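Local atomic coordinates of phospholyase (Arthrobacter aurescens, PDB entry 5G4I), a protein that uses pyridoxal 5'-phosphate as cofactor and acts as a phospholyase, although it is a homologue of the class III transaminases. Residues V171-A183 / F221-Y233. Numbering follows the deposited sequence.
Sequences VRALRIPDVSGIA and FSTEGLLQLPSGY
Ile176 drops into a hollow walled by Phe221, Leu227, Leu229 and Tyr233. Its side chain lies against one face of the Phe221 ring: CG2, anti to the backbone N, sits over the centre, 12° off the ring normal, while Ile176 CG1 touches Phe221 CE1 at 3.7 Å. Ile176 CD1 runs on to Tyr233 OH, and Leu227 CD1 and Leu229 CD1 close in on CG2. Next door, Pro177 wedges between Pro230 and Tyr233, its CD 3.7 Å from the centroid of the Tyr233 ring in a CH-pi contact and its CG 3.7 Å from Pro230 CD. The carbonyl O of Pro177, buried here, has no hydrogen-bonding partner. Further along, one backbone bond, Val179 N to Gln228 O (2.8 Å), and one to a side chain, Gln228 N to Asp178 OD1 (3.0 Å), join the chains; both are nearly straight, the latter reaching OD1 from above the carboxylate plane. Beyond, the methyls of Val179 part, CG1 against Pro230 and CG2 on the amide end of Gln228. Asp178 OD2 forms a salt bridge with Arg363. An alanine at Asp178 would probably leave Gln228 N without its acceptor and Arg363 without its salt-bridge mate. OD1, which also accepts from Ser180 OG and closes an Asx turn with Ser180 N, thus joins the loop after 171-174, outermost strand of its mixed sheet beside 140-143, to the loop before helix 233-243 in the large domain of the class III (fold type I) aminotransferases.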
loop_
_atom_site.group_PDB
_atom_site.type_symbol
_atom_site.label_atom_id
_atom_site.label_comp_id
_atom_site.label_asym_id
_atom_site.label_seq_id
_atom_site.Cartn_x
_atom_site.Cartn_y
_atom_site.Cartn_z
ATOM N N VAL A 171 23.728 -2.328 4.680
ATOM C CA VAL A 171 23.484 -2.819 3.284
ATOM C C VAL A 171 24.862 -3.080 2.656
ATOM O O VAL A 171 25.772 -2.211 2.744
ATOM C CB VAL A 171 22.635 -1.796 2.462
ATOM C CG1 VAL A 171 22.307 -2.354 1.070
ATOM C CG2 VAL A 171 21.422 -1.407 3.269
ATOM N N ARG A 172 24.962 -4.169 1.861
ATOM C CA ARG A 172 26.046 -4.362 0.915
ATOM C C ARG A 172 25.493 -4.607 -0.468
ATOM O O ARG A 172 24.634 -5.523 -0.609
ATOM C CB ARG A 172 27.034 -5.490 1.347
ATOM C CG ARG A 172 27.748 -5.239 2.694
ATOM C CD ARG A 172 28.745 -4.052 2.654
ATOM N NE ARG A 172 29.401 -3.925 3.973
ATOM C CZ ARG A 172 28.865 -3.281 4.987
ATOM N NH1 ARG A 172 27.667 -2.712 4.955
ATOM N NH2 ARG A 172 29.409 -3.350 6.245
ATOM N N ALA A 173 25.972 -3.812 -1.460
ATOM C CA ALA A 173 25.571 -3.963 -2.862
ATOM C C ALA A 173 26.511 -4.873 -3.636
ATOM O O ALA A 173 27.779 -4.746 -3.526
ATOM C CB ALA A 173 25.527 -2.606 -3.463
ATOM N N LEU A 174 25.984 -5.850 -4.379
ATOM C CA LEU A 174 26.748 -6.870 -5.141
ATOM C C LEU A 174 26.750 -6.556 -6.623
ATOM O O LEU A 174 25.719 -6.202 -7.212
ATOM C CB LEU A 174 26.141 -8.284 -4.908
ATOM C CG LEU A 174 26.120 -8.821 -3.455
ATOM C CD1 LEU A 174 25.265 -10.021 -3.308
ATOM C CD2 LEU A 174 27.520 -9.034 -2.933
ATOM N N ARG A 175 27.889 -6.776 -7.280
ATOM C CA ARG A 175 27.913 -6.754 -8.757
ATOM C C ARG A 175 27.522 -8.137 -9.235
ATOM O O ARG A 175 28.254 -9.130 -9.052
ATOM C CB ARG A 175 29.345 -6.388 -9.275
ATOM C CG ARG A 175 29.409 -6.323 -10.823
ATOM C CD ARG A 175 28.591 -5.214 -11.515
ATOM N NE ARG A 175 28.944 -3.879 -11.033
ATOM C CZ ARG A 175 29.481 -2.887 -11.721
ATOM N NH1 ARG A 175 29.737 -2.989 -13.034
ATOM N NH2 ARG A 175 29.772 -1.763 -11.082
ATOM N N ILE A 176 26.272 -8.265 -9.748
ATOM C CA ILE A 176 25.746 -9.600 -10.121
ATOM C C ILE A 176 26.410 -10.013 -11.465
ATOM O O ILE A 176 26.444 -9.177 -12.387
ATOM C CB ILE A 176 24.204 -9.516 -10.260
ATOM C CG1 ILE A 176 23.476 -9.005 -8.993
ATOM C CG2 ILE A 176 23.582 -10.831 -10.754
ATOM C CD1 ILE A 176 23.503 -9.968 -7.806
ATOM N N PRO A 177 26.960 -11.223 -11.571
ATOM C CA PRO A 177 27.725 -11.624 -12.776
ATOM C C PRO A 177 26.803 -11.822 -14.018
ATOM O O PRO A 177 25.689 -12.379 -13.882
ATOM C CB PRO A 177 28.395 -12.917 -12.374
ATOM C CG PRO A 177 27.556 -13.461 -11.277
ATOM C CD PRO A 177 27.088 -12.250 -10.525
ATOM N N ASP A 178 27.303 -11.384 -15.192
ATOM C CA ASP A 178 26.584 -11.473 -16.437
ATOM C C ASP A 178 27.521 -12.195 -17.493
ATOM O O ASP A 178 28.585 -11.658 -17.753
ATOM C CB ASP A 178 26.184 -10.098 -16.927
ATOM C CG ASP A 178 25.294 -10.080 -18.218
ATOM O OD1 ASP A 178 24.849 -11.115 -18.654
ATOM O OD2 ASP A 178 25.101 -8.915 -18.682
ATOM N N VAL A 179 27.079 -13.335 -18.017
ATOM C CA VAL A 179 27.900 -14.119 -19.009
ATOM C C VAL A 179 27.666 -13.623 -20.423
ATOM O O VAL A 179 28.350 -14.126 -21.351
ATOM C CB VAL A 179 27.641 -15.649 -18.930
ATOM C CG1 VAL A 179 27.873 -16.183 -17.528
ATOM C CG2 VAL A 179 26.281 -16.048 -19.435
ATOM N N SER A 180 26.765 -12.649 -20.636
ATOM C CA SER A 180 26.472 -12.104 -22.002
ATOM C C SER A 180 27.734 -11.633 -22.689
ATOM O O SER A 180 28.487 -10.802 -22.179
ATOM C CB SER A 180 25.446 -10.926 -21.954
ATOM O OG SER A 180 24.194 -11.308 -21.415
ATOM N N GLY A 181 28.013 -12.242 -23.838
ATOM C CA GLY A 181 29.209 -11.863 -24.592
ATOM C C GLY A 181 30.589 -12.287 -24.036
ATOM O O GLY A 181 31.615 -11.833 -24.534
ATOM N N ILE A 182 30.625 -13.159 -23.034
ATOM C CA ILE A 182 31.875 -13.653 -22.420
ATOM C C ILE A 182 32.197 -15.026 -22.999
ATOM O O ILE A 182 31.309 -15.827 -23.220
ATOM C CB ILE A 182 31.648 -13.727 -20.860
ATOM C CG1 ILE A 182 31.426 -12.302 -20.317
ATOM C CG2 ILE A 182 32.763 -14.417 -20.067
ATOM C CD1 ILE A 182 32.610 -11.372 -20.403
ATOM N N ALA A 183 33.480 -15.318 -23.229
ATOM C CA ALA A 183 33.878 -16.643 -23.722
ATOM C C ALA A 183 33.533 -17.705 -22.700
ATOM O O ALA A 183 33.718 -17.435 -21.521
ATOM C CB ALA A 183 35.379 -16.667 -24.005
ATOM N N PHE A 221 16.794 -9.842 -13.040
ATOM C CA PHE A 221 17.771 -8.732 -12.956
ATOM C C PHE A 221 17.498 -7.706 -14.056
ATOM O O PHE A 221 18.447 -7.284 -14.786
ATOM C CB PHE A 221 19.209 -9.290 -12.945
ATOM C CG PHE A 221 19.478 -10.133 -11.682
ATOM C CD1 PHE A 221 19.822 -9.503 -10.477
ATOM C CD2 PHE A 221 19.336 -11.527 -11.704
ATOM C CE1 PHE A 221 20.012 -10.281 -9.329
ATOM C CE2 PHE A 221 19.534 -12.253 -10.557
ATOM C CZ PHE A 221 19.878 -11.647 -9.369
ATOM N N SER A 222 16.239 -7.266 -14.131
ATOM C CA SER A 222 15.807 -6.341 -15.170
ATOM C C SER A 222 16.312 -4.927 -15.040
ATOM O O SER A 222 16.896 -4.375 -16.027
ATOM C CB SER A 222 14.294 -6.390 -15.330
ATOM O OG SER A 222 13.629 -6.011 -14.153
ATOM N N THR A 223 16.213 -4.276 -13.885
ATOM C CA THR A 223 16.736 -2.928 -13.676
ATOM C C THR A 223 18.266 -2.852 -13.965
ATOM O O THR A 223 18.783 -1.808 -14.388
ATOM C CB THR A 223 16.411 -2.466 -12.231
ATOM O OG1 THR A 223 14.998 -2.527 -12.067
ATOM C CG2 THR A 223 16.890 -1.051 -11.898
ATOM N N GLU A 224 18.958 -3.958 -13.615
ATOM C CA GLU A 224 20.399 -4.119 -13.782
ATOM C C GLU A 224 20.848 -4.219 -15.273
ATOM O O GLU A 224 22.072 -4.171 -15.554
ATOM C CB GLU A 224 20.821 -5.445 -13.124
ATOM C CG GLU A 224 20.756 -5.483 -11.587
ATOM C CD GLU A 224 19.396 -5.836 -11.023
ATOM O OE1 GLU A 224 18.362 -5.961 -11.778
ATOM O OE2 GLU A 224 19.299 -6.005 -9.777
ATOM N N GLY A 225 19.907 -4.337 -16.198
ATOM C CA GLY A 225 20.166 -4.533 -17.660
ATOM C C GLY A 225 19.838 -5.887 -18.220
ATOM O O GLY A 225 20.407 -6.266 -19.288
ATOM N N LEU A 226 19.000 -6.698 -17.599
ATOM C CA LEU A 226 18.606 -8.033 -18.008
ATOM C C LEU A 226 19.750 -9.027 -18.132
ATOM O O LEU A 226 20.180 -9.448 -19.231
ATOM C CB LEU A 226 17.735 -8.011 -19.344
ATOM C CG LEU A 226 16.312 -7.579 -19.194
ATOM C CD1 LEU A 226 15.677 -7.401 -20.623
ATOM C CD2 LEU A 226 15.487 -8.616 -18.395
ATOM N N LEU A 227 20.365 -9.316 -16.985
ATOM C CA LEU A 227 21.578 -10.144 -16.908
ATOM C C LEU A 227 21.325 -11.643 -17.117
ATOM O O LEU A 227 20.248 -12.145 -16.777
ATOM C CB LEU A 227 22.173 -9.925 -15.519
ATOM C CG LEU A 227 22.343 -8.485 -15.011
ATOM C CD1 LEU A 227 22.986 -8.492 -13.603
ATOM C CD2 LEU A 227 23.150 -7.622 -15.941
ATOM N N GLN A 228 22.317 -12.346 -17.689
ATOM C CA GLN A 228 22.271 -13.803 -17.826
ATOM C C GLN A 228 23.323 -14.359 -16.854
ATOM O O GLN A 228 24.545 -14.182 -17.086
ATOM C CB GLN A 228 22.562 -14.281 -19.296
ATOM C CG GLN A 228 22.515 -15.819 -19.395
ATOM C CD GLN A 228 23.006 -16.422 -20.761
ATOM O OE1 GLN A 228 23.130 -15.707 -21.754
ATOM N NE2 GLN A 228 23.304 -17.709 -20.774
ATOM N N LEU A 229 22.896 -15.033 -15.804
ATOM C CA LEU A 229 23.848 -15.436 -14.767
ATOM C C LEU A 229 24.533 -16.762 -15.087
ATOM O O LEU A 229 23.891 -17.665 -15.671
ATOM C CB LEU A 229 23.126 -15.553 -13.402
ATOM C CG LEU A 229 22.932 -14.238 -12.634
ATOM C CD1 LEU A 229 22.160 -13.131 -13.378
ATOM C CD2 LEU A 229 22.230 -14.538 -11.316
ATOM N N PRO A 230 25.788 -16.920 -14.602
ATOM C CA PRO A 230 26.359 -18.294 -14.631
ATOM C C PRO A 230 25.618 -19.249 -13.743
ATOM O O PRO A 230 25.116 -18.873 -12.647
ATOM C CB PRO A 230 27.840 -18.075 -14.113
ATOM C CG PRO A 230 27.822 -16.792 -13.405
ATOM C CD PRO A 230 26.590 -15.993 -13.784
ATOM N N SER A 231 25.514 -20.540 -14.120
ATOM C CA SER A 231 24.926 -21.560 -13.294
ATOM C C SER A 231 25.660 -21.649 -11.941
ATOM O O SER A 231 26.890 -21.709 -11.950
ATOM C CB SER A 231 25.018 -22.957 -13.962
ATOM O OG SER A 231 24.173 -23.863 -13.290
ATOM N N GLY A 232 24.912 -21.745 -10.827
ATOM C CA GLY A 232 25.482 -21.944 -9.474
ATOM C C GLY A 232 25.624 -20.649 -8.664
ATOM O O GLY A 232 25.943 -20.725 -7.495
ATOM N N TYR A 233 25.464 -19.473 -9.284
ATOM C CA TYR A 233 25.600 -18.229 -8.550
ATOM C C TYR A 233 24.488 -18.055 -7.497
ATOM O O TYR A 233 24.767 -17.933 -6.271
ATOM C CB TYR A 233 25.685 -17.003 -9.435
ATOM C CG TYR A 233 25.793 -15.665 -8.632
ATOM C CD1 TYR A 233 26.980 -15.281 -8.060
ATOM C CD2 TYR A 233 24.687 -14.877 -8.383
ATOM C CE1 TYR A 233 27.148 -14.125 -7.311
ATOM C CE2 TYR A 233 24.803 -13.689 -7.680
ATOM C CZ TYR A 233 26.040 -13.319 -7.117
ATOM O OH TYR A 233 26.170 -12.127 -6.404
HETATM O O HOH W 1 28.649 -11.104 -6.409
#